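Local coordinates for aromatic-amino-acid transaminase TyrB (Burkholderia cenocepacia K56-2Valvano, PDB 4WD2), which probably catalyses the pyridoxal phosphate-dependent transfer of amino groups between aromatic amino acids and 2-oxo acids, at residues P75-G78 against Y82-A85; T105-G110 against N293-G298; L115-D120 against G281-A286. All coordinates share one frame; numbering follows the deposited sequence.

Contact 1: residues P75-G78 against Y82-A85; sequences PMVG and YRDA
Arg-83 reaches back from its helix and lays its outer half across Val-77, and the orientation of these two side chains defines the contact. One methyl of the valine, CG2, sits over a face of the guanidinium group, 3.6 Å above its plane and displaced toward the rim, so the arginine is met from above by an apolar group while its N-H bonds remain directed outward in the plane. Closer to the backbone, Arg-83 CD approaches Val-77 CG2 at 3.8 Å and Val-77 O at 3.4 Å. A bend about CG-CD (chi3 52°) swings NE and the guanidinium over the valine methyl instead of letting the chain run straight past. The segment 75-78 is a type I beta turn, closed by the bond from Gly-78 N to Pro-75 O (2.8 Å); within the class I and II aminotransferase fold it leads directly into helix 80-91, whose first turn packs back on it. A water completes the polar side: it accepts from Arg-83 NH1 at 2.9 Å and donates to Gly-78 O at 2.7 Å, linking helix and turn where the two do not bond directly. At the root of the guanidinium, NE donates to Thr-105 O on strand 103-108. Two bonds in the plane, from NE and NH1, would be expected to limit rotation of the group and keep a face toward the valine. Leu-280 of helix 273-288 touches both Val-77 and Arg-83.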
# COMPACT_ATOMS: atom_id res chain seq x y z
N PRO A 75 3.56 -9.06 9.60
CA PRO A 75 4.31 -9.83 8.59
C PRO A 75 4.07 -9.28 7.19
O PRO A 75 3.05 -8.64 6.96
CB PRO A 75 3.72 -11.24 8.73
CG PRO A 75 3.17 -11.30 10.10
CD PRO A 75 2.68 -9.92 10.41
N MET A 76 4.98 -9.54 6.26
CA MET A 76 4.80 -9.13 4.86
C MET A 76 3.44 -9.57 4.31
O MET A 76 2.80 -8.82 3.58
CB MET A 76 5.93 -9.68 3.98
CG MET A 76 7.28 -9.02 4.23
SD MET A 76 8.62 -9.73 3.24
CE MET A 76 8.81 -11.32 4.04
N VAL A 77 3.00 -10.76 4.68
CA VAL A 77 1.73 -11.30 4.18
C VAL A 77 0.54 -10.80 4.99
O VAL A 77 -0.59 -11.13 4.69
CB VAL A 77 1.73 -12.84 4.19
CG1 VAL A 77 2.75 -13.37 3.20
CG2 VAL A 77 2.01 -13.37 5.59
N GLY A 78 0.80 -10.00 6.02
CA GLY A 78 -0.27 -9.46 6.84
C GLY A 78 -0.67 -10.32 8.02
O GLY A 78 0.00 -11.29 8.37
N TYR A 82 -6.54 -12.63 9.77
CA TYR A 82 -7.17 -12.04 8.58
C TYR A 82 -7.06 -12.96 7.36
O TYR A 82 -8.06 -13.26 6.71
CB TYR A 82 -6.53 -10.68 8.27
CG TYR A 82 -7.04 -9.94 7.04
CD1 TYR A 82 -6.50 -10.19 5.78
CD2 TYR A 82 -8.01 -8.95 7.15
CE1 TYR A 82 -6.94 -9.49 4.66
CE2 TYR A 82 -8.45 -8.25 6.04
CZ TYR A 82 -7.91 -8.52 4.80
OH TYR A 82 -8.35 -7.81 3.70
N ARG A 83 -5.84 -13.40 7.06
CA ARG A 83 -5.57 -14.31 5.93
C ARG A 83 -6.44 -15.57 5.98
O ARG A 83 -7.01 -15.99 4.96
CB ARG A 83 -4.09 -14.71 5.92
CG ARG A 83 -3.12 -13.58 5.69
CD ARG A 83 -1.71 -14.02 6.03
NE ARG A 83 -1.36 -15.25 5.34
CZ ARG A 83 -0.68 -16.25 5.89
NH1 ARG A 83 -0.25 -16.16 7.14
NH2 ARG A 83 -0.41 -17.33 5.17
N ASP A 84 -6.54 -16.16 7.16
CA ASP A 84 -7.33 -17.38 7.30
C ASP A 84 -8.82 -17.11 7.11
O ASP A 84 -9.52 -17.88 6.46
CB ASP A 84 -7.08 -18.02 8.66
CG ASP A 84 -7.91 -19.25 8.86
OD1 ASP A 84 -7.57 -20.29 8.25
OD2 ASP A 84 -8.91 -19.19 9.60
N ALA A 85 -9.29 -16.01 7.69
CA ALA A 85 -10.69 -15.62 7.57
C ALA A 85 -11.03 -15.31 6.11
O ALA A 85 -12.07 -15.73 5.60
CB ALA A 85 -10.99 -14.42 8.44
O HOH W 1 0.50 -13.93 8.79

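Contact 2: residues T105-G110 against N293-G298; sequences TLQTLG and NPQTYG
Gln-107 bridges from strand 103-108 to the loop at Pro-294 and Gln-295 by means of a nearly straight side chain. Its CG stands anti to the backbone N (chi1 173°) and the chain continues extended beyond it, which carries the amide away from the strand and slantwise across the CB-CG edge of the proline ring. There Gln-107 CD lies 3.6 Å from Pro-294 CG, and NE2 comes to 3.4 Å from Pro-294 CB. The same NE2 donates to Gln-295 O over 2.8 Å, with an N-H...O angle of 148°; the acceptor lies in the amide plane of the glutamine and the donor in the plane of the carbonyl. A second N-H partner is a water at 2.8 Å from Gln-107 NE2, which also lies within bonding distance of Thr-108 O. The other end of the amide is held as well, OE1 accepting from Leu-79 N, so both polar atoms are satisfied and the flip of the group is fixed.

Gln-295 takes a different shape. Its CG sits between the backbone N and the carbonyl carbon (chi1 82°), and a bend at chi2 then turns the amide back toward Thr-108 and Leu-109, where Gln-295 OE1 lies 2.7 Å from the same water. Its NE2 donates to Arg-262 O. Nearby, Thr-296 OG1 bonds to Gly-260 O of the second subunit, and Tyr-297 stacks on Tyr-297 of that subunit. A glutamine on the outermost strand of the mixed sheet within this chain thus secures the lead-in to helix 297-307 beside the dimer interface, consistent with the dimeric build of class I and II aminotransferases.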
# COMPACT_ATOMS: atom_id res chain seq x y z
N THR A 105 -2.52 -17.41 0.62
CA THR A 105 -3.31 -16.20 0.83
C THR A 105 -2.56 -15.13 1.65
O THR A 105 -1.96 -15.44 2.68
CB THR A 105 -4.64 -16.50 1.53
OG1 THR A 105 -5.43 -17.37 0.71
CG2 THR A 105 -5.43 -15.22 1.79
N LEU A 106 -2.60 -13.89 1.18
CA LEU A 106 -2.07 -12.77 1.94
C LEU A 106 -3.00 -11.56 1.92
O LEU A 106 -3.83 -11.40 1.02
CB LEU A 106 -0.68 -12.35 1.42
CG LEU A 106 -0.62 -11.66 0.06
CD1 LEU A 106 0.54 -10.67 0.02
CD2 LEU A 106 -0.47 -12.70 -1.05
N GLN A 107 -2.83 -10.71 2.93
CA GLN A 107 -3.55 -9.45 3.05
C GLN A 107 -3.00 -8.43 2.07
O GLN A 107 -1.79 -8.33 1.88
CB GLN A 107 -3.43 -8.93 4.49
CG GLN A 107 -3.98 -7.54 4.73
CD GLN A 107 -3.56 -7.00 6.08
OE1 GLN A 107 -3.22 -7.77 6.98
NE2 GLN A 107 -3.55 -5.68 6.22
N THR A 108 -3.89 -7.68 1.42
CA THR A 108 -3.47 -6.71 0.41
C THR A 108 -4.14 -5.36 0.60
O THR A 108 -5.09 -5.22 1.38
CB THR A 108 -3.79 -7.21 -1.03
OG1 THR A 108 -5.20 -7.30 -1.20
CG2 THR A 108 -3.15 -8.57 -1.29
N LEU A 109 -3.64 -4.36 -0.12
CA LEU A 109 -4.20 -3.03 -0.08
C LEU A 109 -5.38 -2.92 -1.04
O LEU A 109 -5.25 -2.45 -2.17
CB LEU A 109 -3.13 -2.00 -0.40
CG LEU A 109 -2.04 -2.02 0.67
CD1 LEU A 109 -0.72 -1.60 0.09
CD2 LEU A 109 -2.45 -1.13 1.83
N GLY A 110 -6.54 -3.38 -0.58
CA GLY A 110 -7.73 -3.42 -1.41
C GLY A 110 -7.60 -4.49 -2.48
O GLY A 110 -6.65 -5.27 -2.49
N ASN A 293 5.09 -4.11 4.23
CA ASN A 293 4.08 -4.86 4.98
C ASN A 293 2.81 -4.02 5.08
O ASN A 293 2.88 -2.80 5.01
CB ASN A 293 4.61 -5.24 6.38
CG ASN A 293 5.36 -4.12 7.05
OD1 ASN A 293 4.77 -3.19 7.60
ND2 ASN A 293 6.69 -4.22 7.05
N PRO A 294 1.64 -4.68 5.22
CA PRO A 294 0.36 -3.97 5.14
C PRO A 294 -0.09 -3.37 6.47
O PRO A 294 0.56 -3.62 7.49
CB PRO A 294 -0.61 -5.06 4.70
CG PRO A 294 -0.07 -6.28 5.38
CD PRO A 294 1.43 -6.13 5.38
N GLN A 295 -1.18 -2.61 6.47
CA GLN A 295 -1.61 -1.86 7.65
C GLN A 295 -2.54 -2.66 8.55
O GLN A 295 -3.11 -3.69 8.15
CB GLN A 295 -2.29 -0.54 7.24
CG GLN A 295 -3.76 -0.65 6.83
CD GLN A 295 -3.97 -1.22 5.43
OE1 GLN A 295 -3.12 -1.94 4.90
NE2 GLN A 295 -5.09 -0.88 4.82
N THR A 296 -2.70 -2.17 9.77
CA THR A 296 -3.28 -2.95 10.84
C THR A 296 -4.77 -2.68 11.05
O THR A 296 -5.55 -3.60 11.24
CB THR A 296 -2.53 -2.68 12.16
OG1 THR A 296 -1.17 -3.12 12.04
CG2 THR A 296 -3.18 -3.40 13.33
N TYR A 297 -5.15 -1.41 11.02
CA TYR A 297 -6.48 -1.02 11.46
C TYR A 297 -7.60 -1.75 10.71
O TYR A 297 -8.36 -2.51 11.31
CB TYR A 297 -6.66 0.49 11.34
CG TYR A 297 -7.97 0.94 11.93
CD1 TYR A 297 -9.04 1.29 11.12
CD2 TYR A 297 -8.15 0.97 13.31
CE1 TYR A 297 -10.24 1.69 11.65
CE2 TYR A 297 -9.36 1.35 13.86
CZ TYR A 297 -10.40 1.72 13.03
OH TYR A 297 -11.61 2.11 13.57
N GLY A 298 -7.71 -1.51 9.40
CA GLY A 298 -8.73 -2.15 8.59
C GLY A 298 -8.76 -3.68 8.65
O GLY A 298 -9.84 -4.29 8.65
O HOH W 2 -4.30 -4.16 3.97

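Contact 3: residues L115-D120 against G281-A286; sequences LKVGAD and GQLAGA
Val-117 on helix 110-125 projects one methyl into the groove beside Leu-283 and Ala-286 of helix 273-288. Followed outward, its CB leads to CG1, which the first torsion (chi1 167°) sets anti to the backbone N and facing the second helix. CG1 touches three atoms there: Ala-286 CB at 4.0 Å, Leu-283 CD2 at 4.1 Å, and the backbone Leu-283 O. The methyl of Ala-286 is in turn received between this branch and the main chain of the first helix, lying 4.0 Å from Val-117 O. One turn further along, Asp-120 CB borders the same methyl more loosely.

The axes of the two short segments pass 9.0 Å apart at their closest, and their directions differ by 111°, a steep crossing that confines the contact to a small patch. At its margin the packing becomes polar. A water donates to Asp-120 OD2 and, over 3.1 Å, to Ala-286 O, linking the two helices. The other carboxylate oxygen, OD1, is engaged on its syn side by Lys-116 NZ at 3.0 Å, a salt bridge within helix 110-125 that would be expected to steady the group facing the water. Leu-266 of strand 264-269 touches both Val-117 and Leu-283. Two helices crossing steeply and both touching strand 264-269 of the mixed sheet are part of the alpha/beta architecture of the class I and II aminotransferase fold.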
# COMPACT_ATOMS: atom_id res chain seq x y z
N LEU A 115 -4.23 -7.11 -7.14
CA LEU A 115 -3.95 -7.17 -8.57
C LEU A 115 -2.48 -6.82 -8.83
O LEU A 115 -1.81 -7.45 -9.65
CB LEU A 115 -4.89 -6.24 -9.33
CG LEU A 115 -6.37 -6.65 -9.41
CD1 LEU A 115 -7.24 -5.48 -9.86
CD2 LEU A 115 -6.54 -7.83 -10.35
N LYS A 116 -1.99 -5.81 -8.11
CA LYS A 116 -0.61 -5.36 -8.25
C LYS A 116 0.39 -6.42 -7.81
O LYS A 116 1.32 -6.72 -8.54
CB LYS A 116 -0.37 -4.08 -7.45
CG LYS A 116 1.08 -3.59 -7.47
CD LYS A 116 1.59 -3.34 -8.90
CE LYS A 116 2.93 -2.60 -8.91
NZ LYS A 116 3.54 -2.65 -10.27
N VAL A 117 0.20 -6.95 -6.60
CA VAL A 117 1.13 -7.95 -6.07
C VAL A 117 1.14 -9.17 -6.97
O VAL A 117 2.21 -9.71 -7.28
CB VAL A 117 0.76 -8.35 -4.62
CG1 VAL A 117 1.53 -9.60 -4.20
CG2 VAL A 117 1.06 -7.20 -3.65
N GLY A 118 -0.05 -9.59 -7.40
CA GLY A 118 -0.18 -10.69 -8.34
C GLY A 118 0.52 -10.42 -9.66
O GLY A 118 1.25 -11.28 -10.16
N ALA A 119 0.29 -9.24 -10.23
CA ALA A 119 0.95 -8.85 -11.49
C ALA A 119 2.47 -8.84 -11.38
O ALA A 119 3.16 -9.30 -12.30
CB ALA A 119 0.45 -7.46 -11.94
N ASP A 120 3.00 -8.31 -10.28
CA ASP A 120 4.45 -8.23 -10.10
C ASP A 120 5.08 -9.63 -9.96
O ASP A 120 6.16 -9.90 -10.49
CB ASP A 120 4.79 -7.37 -8.88
CG ASP A 120 4.66 -5.86 -9.16
OD1 ASP A 120 4.48 -5.47 -10.33
OD2 ASP A 120 4.77 -5.06 -8.20
N GLY A 281 5.92 -17.20 -0.40
CA GLY A 281 7.17 -16.52 -0.14
C GLY A 281 7.51 -15.49 -1.21
O GLY A 281 8.06 -14.43 -0.91
N GLN A 282 7.21 -15.81 -2.47
CA GLN A 282 7.53 -14.88 -3.55
C GLN A 282 6.49 -13.77 -3.64
O GLN A 282 6.79 -12.68 -4.12
CB GLN A 282 7.65 -15.62 -4.89
CG GLN A 282 8.81 -16.63 -4.93
CD GLN A 282 10.16 -15.99 -4.64
OE1 GLN A 282 10.36 -14.78 -4.83
NE2 GLN A 282 11.11 -16.80 -4.18
N LEU A 283 5.27 -14.04 -3.18
CA LEU A 283 4.28 -12.98 -3.07
C LEU A 283 4.71 -12.00 -1.97
O LEU A 283 4.58 -10.78 -2.12
CB LEU A 283 2.89 -13.56 -2.80
CG LEU A 283 2.26 -14.40 -3.93
CD1 LEU A 283 1.00 -15.09 -3.42
CD2 LEU A 283 1.94 -13.55 -5.16
N ALA A 284 5.22 -12.53 -0.86
CA ALA A 284 5.82 -11.70 0.19
C ALA A 284 7.00 -10.89 -0.37
O ALA A 284 7.21 -9.74 0.02
CB ALA A 284 6.28 -12.56 1.37
N GLY A 285 7.76 -11.50 -1.28
CA GLY A 285 8.83 -10.82 -1.99
C GLY A 285 8.34 -9.62 -2.78
O GLY A 285 8.98 -8.57 -2.78
N ALA A 286 7.20 -9.77 -3.45
CA ALA A 286 6.61 -8.66 -4.20
C ALA A 286 6.21 -7.54 -3.25
O ALA A 286 6.43 -6.36 -3.54
CB ALA A 286 5.41 -9.14 -5.00
O HOH W 3 4.05 -5.47 -5.37

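Overall arrangement
From the N terminus, the chain first closes contact 1, a short local loop in which the turn 75-78 meets the start of helix 80-91. It then enters strand 103-108 and helix 110-125, opening contacts 2 and 3 in succession. Helix 273-288 closes contact 3 first, and the segment 293-298 closes contact 2 afterwards, so the third lies wholly within the long loop of the second, while contact 1 stands in series before both. Strand 103-108 links the set: Gln-107 N pairs with Val-77 O, and Leu-106 reaches Leu-283. Met-76 meets Ala-284, tying the turn to helix 273-288.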